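Local coordinates for protein mosquitocidal toxin (Bacillus sphaericus, PDB 2CB4) that probably transfers ADP-ribose from NAD onto target proteins, as the catalytic domain of a toxin that kills mosquito larvae, at residues Arg205-Asn211 with Ile227-Trp232. The protein carries 1 engineered substitution. Numbering follows the deposited sequence.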
ATOM      1  N   ARG A 205     -22.652 -39.164  -6.014  1.00 25.30           N
ATOM      2  CA  ARG A 205     -21.681 -39.328  -7.074  1.00 24.42           C
ATOM      3  C   ARG A 205     -20.389 -39.923  -6.580  1.00 28.05           C
ATOM      4  O   ARG A 205     -19.972 -39.672  -5.450  1.00 26.48           O
ATOM      5  CB  ARG A 205     -21.392 -37.968  -7.695  1.00 23.22           C
ATOM      6  CG  ARG A 205     -20.392 -37.973  -8.811  1.00 25.01           C
ATOM      7  CD  ARG A 205     -20.597 -36.721  -9.637  1.00 26.12           C
ATOM      8  NE  ARG A 205     -21.703 -36.872 -10.575  1.00 30.65           N
ATOM      9  CZ  ARG A 205     -22.573 -35.908 -10.889  1.00 42.48           C
ATOM     10  NH1 ARG A 205     -22.480 -34.712 -10.324  1.00 22.31           N
ATOM     11  NH2 ARG A 205     -23.552 -36.152 -11.755  1.00 28.29           N
ATOM     12  N   ILE A 206     -19.744 -40.684  -7.464  1.00 25.64           N
ATOM     13  CA  ILE A 206     -18.449 -41.293  -7.192  1.00 25.31           C
ATOM     14  C   ILE A 206     -17.493 -40.709  -8.222  1.00 28.42           C
ATOM     15  O   ILE A 206     -17.753 -40.781  -9.414  1.00 27.51           O
ATOM     16  CB  ILE A 206     -18.478 -42.836  -7.334  1.00 28.01           C
ATOM     17  CG1 ILE A 206     -19.443 -43.424  -6.297  1.00 28.49           C
ATOM     18  CG2 ILE A 206     -17.052 -43.425  -7.135  1.00 26.06           C
ATOM     19  CD1 ILE A 206     -19.872 -44.841  -6.593  1.00 32.19           C
ATOM     20  N   TRP A 207     -16.425 -40.086  -7.738  1.00 24.38           N
ATOM     21  CA  TRP A 207     -15.418 -39.453  -8.575  1.00 23.79           C
ATOM     22  C   TRP A 207     -14.165 -40.312  -8.600  1.00 27.74           C
ATOM     23  O   TRP A 207     -13.677 -40.735  -7.552  1.00 27.08           O
ATOM     24  CB  TRP A 207     -15.014 -38.110  -7.969  1.00 22.53           C
ATOM     25  CG  TRP A 207     -16.082 -37.064  -8.041  1.00 23.32           C
ATOM     26  CD1 TRP A 207     -17.040 -36.763  -7.077  1.00 25.99           C
ATOM     27  CD2 TRP A 207     -16.269 -36.130  -9.101  1.00 22.82           C
ATOM     28  NE1 TRP A 207     -17.822 -35.726  -7.516  1.00 24.93           N
ATOM     29  CE2 TRP A 207     -17.378 -35.319  -8.753  1.00 26.11           C
ATOM     30  CE3 TRP A 207     -15.636 -35.928 -10.341  1.00 23.63           C
ATOM     31  CZ2 TRP A 207     -17.849 -34.304  -9.593  1.00 24.99           C
ATOM     32  CZ3 TRP A 207     -16.114 -34.920 -11.171  1.00 24.77           C
ATOM     33  CH2 TRP A 207     -17.202 -34.102 -10.779  1.00 24.98           C
ATOM     34  N   ILE A 208     -13.640 -40.535  -9.803  1.00 24.71           N
ATOM     35  CA  ILE A 208     -12.416 -41.292  -9.997  1.00 24.41           C
ATOM     36  C   ILE A 208     -11.329 -40.310 -10.428  1.00 28.05           C
ATOM     37  O   ILE A 208     -11.570 -39.471 -11.286  1.00 28.39           O
ATOM     38  CB  ILE A 208     -12.572 -42.344 -11.115  1.00 27.50           C
ATOM     39  CG1 ILE A 208     -13.820 -43.227 -10.881  1.00 27.65           C
ATOM     40  CG2 ILE A 208     -11.319 -43.195 -11.224  1.00 26.84           C
ATOM     41  CD1 ILE A 208     -13.743 -44.015  -9.636  1.00 31.93           C
ATOM     42  N   ASN A 209     -10.146 -40.408  -9.823  1.00 24.64           N
ATOM     43  CA  ASN A 209      -9.006 -39.554 -10.188  1.00 24.54           C
ATOM     44  C   ASN A 209      -8.203 -40.368 -11.226  1.00 30.04           C
ATOM     45  O   ASN A 209      -7.522 -41.314 -10.865  1.00 29.28           O
ATOM     46  CB  ASN A 209      -8.117 -39.297  -8.971  1.00 19.10           C
ATOM     47  CG  ASN A 209      -6.939 -38.408  -9.292  1.00 28.47           C
ATOM     48  OD1 ASN A 209      -6.804 -37.911 -10.405  1.00 24.40           O
ATOM     49  ND2 ASN A 209      -6.095 -38.176  -8.306  1.00 16.78           N
ATOM     50  N   PRO A 210      -8.301 -40.014 -12.509  1.00 26.92           N
ATOM     51  CA  PRO A 210      -7.583 -40.770 -13.564  1.00 25.67           C
ATOM     52  C   PRO A 210      -6.054 -40.724 -13.415  1.00 29.82           C
ATOM     53  O   PRO A 210      -5.351 -41.540 -13.991  1.00 29.99           O
ATOM     54  CB  PRO A 210      -7.990 -40.049 -14.860  1.00 25.72           C
ATOM     55  CG  PRO A 210      -9.210 -39.258 -14.501  1.00 30.73           C
ATOM     56  CD  PRO A 210      -9.010 -38.849 -13.063  1.00 26.66           C
ATOM     57  N   ASN A 211      -5.562 -39.728 -12.683  1.00 25.49           N
ATOM     58  CA  ASN A 211      -4.138 -39.524 -12.459  1.00 24.84           C
ATOM     59  C   ASN A 211      -3.610 -40.225 -11.217  1.00 28.69           C
ATOM     60  O   ASN A 211      -2.495 -39.983 -10.787  1.00 27.85           O
ATOM     61  CB  ASN A 211      -3.828 -38.023 -12.359  1.00 22.73           C
ATOM     62  CG  ASN A 211      -4.443 -37.232 -13.494  1.00 30.39           C
ATOM     63  OD1 ASN A 211      -4.399 -37.644 -14.639  1.00 23.67           O
ATOM     64  ND2 ASN A 211      -5.010 -36.097 -13.174  1.00 20.44           N
ATOM     65  N   ILE A 227     -24.899 -45.605  -9.237  1.00 39.95           N
ATOM     66  CA  ILE A 227     -24.628 -44.282  -8.758  1.00 37.55           C
ATOM     67  C   ILE A 227     -23.749 -43.616  -9.833  1.00 37.36           C
ATOM     68  O   ILE A 227     -22.856 -44.251 -10.396  1.00 34.83           O
ATOM     69  CB  ILE A 227     -24.024 -44.308  -7.317  1.00 39.85           C
ATOM     70  CG1 ILE A 227     -25.180 -44.243  -6.313  1.00 39.49           C
ATOM     71  CG2 ILE A 227     -23.115 -43.108  -7.068  1.00 38.53           C
ATOM     72  CD1 ILE A 227     -24.867 -44.893  -5.120  1.00 44.35           C
ATOM     73  N   SER A 228     -24.051 -42.359 -10.165  1.00 32.88           N
ATOM     74  CA  SER A 228     -23.250 -41.611 -11.162  1.00 31.09           C
ATOM     75  C   SER A 228     -21.741 -41.754 -10.807  1.00 34.90           C
ATOM     76  O   SER A 228     -21.316 -41.426  -9.698  1.00 33.49           O
ATOM     77  CB  SER A 228     -23.638 -40.113 -11.099  1.00 32.12           C
ATOM     78  OG  SER A 228     -22.884 -39.287 -11.993  1.00 35.08           O
ATOM     79  N   LYS A 229     -20.951 -42.260 -11.745  1.00 33.03           N
ATOM     80  CA  LYS A 229     -19.512 -42.417 -11.570  1.00 32.14           C
ATOM     81  C   LYS A 229     -18.839 -41.517 -12.611  1.00 36.81           C
ATOM     82  O   LYS A 229     -19.077 -41.657 -13.804  1.00 37.48           O
ATOM     83  CB  LYS A 229     -19.089 -43.863 -11.764  1.00 33.14           C
ATOM     84  CG  LYS A 229     -17.598 -44.080 -11.619  1.00 40.13           C
ATOM     85  CD  LYS A 229     -17.269 -45.569 -11.506  1.00 46.13           C
ATOM     86  CE  LYS A 229     -17.707 -46.159 -10.168  1.00 58.57           C
ATOM     87  NZ  LYS A 229     -17.221 -47.575  -9.940  1.00 70.26           N
ATOM     88  N   VAL A 230     -18.024 -40.568 -12.155  1.00 31.95           N
ATOM     89  CA  VAL A 230     -17.376 -39.623 -13.046  1.00 29.74           C
ATOM     90  C   VAL A 230     -15.848 -39.639 -12.973  1.00 33.02           C
ATOM     91  O   VAL A 230     -15.273 -39.694 -11.891  1.00 32.23           O
ATOM     92  CB  VAL A 230     -17.916 -38.177 -12.752  1.00 32.14           C
ATOM     93  CG1 VAL A 230     -17.262 -37.138 -13.629  1.00 31.62           C
ATOM     94  CG2 VAL A 230     -19.411 -38.129 -12.938  1.00 31.22           C
ATOM     95  N   PHE A 231     -15.207 -39.581 -14.143  1.00 29.81           N
ATOM     96  CA  PHE A 231     -13.749 -39.498 -14.256  1.00 29.45           C
ATOM     97  C   PHE A 231     -13.432 -38.031 -14.287  1.00 31.87           C
ATOM     98  O   PHE A 231     -13.843 -37.310 -15.177  1.00 31.78           O
ATOM     99  CB  PHE A 231     -13.224 -40.213 -15.506  1.00 31.66           C
ATOM    100  CG  PHE A 231     -13.352 -41.680 -15.396  1.00 34.96           C
ATOM    101  CD1 PHE A 231     -12.277 -42.455 -14.994  1.00 37.96           C
ATOM    102  CD2 PHE A 231     -14.617 -42.270 -15.492  1.00 39.09           C
ATOM    103  CE1 PHE A 231     -12.427 -43.822 -14.803  1.00 39.20           C
ATOM    104  CE2 PHE A 231     -14.784 -43.641 -15.288  1.00 41.88           C
ATOM    105  CZ  PHE A 231     -13.679 -44.417 -14.948  1.00 39.67           C
ATOM    106  N   TRP A 232     -12.727 -37.591 -13.263  1.00 26.27           N
ATOM    107  CA  TRP A 232     -12.409 -36.203 -13.116  1.00 24.34           C
ATOM    108  C   TRP A 232     -11.394 -35.640 -14.095  1.00 28.95           C
ATOM    109  O   TRP A 232     -10.514 -36.350 -14.583  1.00 29.89           O
ATOM    110  CB  TRP A 232     -11.888 -36.020 -11.685  1.00 21.95           C
ATOM    111  CG  TRP A 232     -11.514 -34.600 -11.339  1.00 22.41           C
ATOM    112  CD1 TRP A 232     -12.362 -33.606 -10.890  1.00 24.69           C
ATOM    113  CD2 TRP A 232     -10.195 -33.997 -11.424  1.00 21.94           C
ATOM    114  NE1 TRP A 232     -11.650 -32.441 -10.700  1.00 23.75           N
ATOM    115  CE2 TRP A 232     -10.328 -32.648 -11.023  1.00 24.70           C
ATOM    116  CE3 TRP A 232      -8.932 -34.463 -11.837  1.00 22.91           C
ATOM    117  CZ2 TRP A 232      -9.238 -31.769 -10.975  1.00 23.38           C
ATOM    118  CZ3 TRP A 232      -7.854 -33.573 -11.821  1.00 23.55           C
ATOM    119  CH2 TRP A 232      -8.021 -32.242 -11.381  1.00 23.82           C
TER
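Val230 lies over one face of the Trp207 indole, toward its rim, bringing CG1 to 3.5 Å from CZ3 of Trp207. Against the rim of the same face lies CD of Arg205, while CZ3 of Trp207 itself meets the edge of the Trp232 ring, the six-membered ring of Trp207 inclined at 69° to the five-membered ring of Trp232. At the far end of the Trp232 indole, in the benzo ring, ND2 of Asn211 approaches CZ3 at the edge, with the amide nearly perpendicular to the indole and its OD1 hydrogen-bonded to His144 of the second subunit. The Arg205 guanidinium works through its edge: NE and NH2 both donate, side-on and in plane, to the single OG of Ser228, at 3.0 Å from NE. Ser228 OG stands anti to its own backbone N (chi1 178°), which turns the hydroxyl toward this edge. On the opposite face of the sheet, Phe231 carries a CH-pi contact: CB of Ile208 sits 4.2 Å from the ring centroid, and CG of Pro210 lies at the ring edge. Nearby, CG1 of Ile208 packs on CG of Lys229, and CD1 of Ile206 reaches 3.7 Å from CG2 of Ile227.

The backbone illustrates how parallel strands pair. Ile206 and Ile208 supply both N-H and C=O, linking in turn to Ser228 O, Val230 N, Val230 O and Trp232 N. Beyond them the first chain bends into an Asx turn, where Asn209 OD1 receives the N-H of Asn211 while Asn209 ND2 bonds to Ile192 O. Both indole nitrogens are satisfied elsewhere, Trp207 NE1 by Glu197 and Trp232 NE1 by Asn87. Strand 229-231 thus extends, in parallel, the otherwise antiparallel sheet beside strand 202-208, in a catalytic domain of the ADP-ribosyltransferase fold.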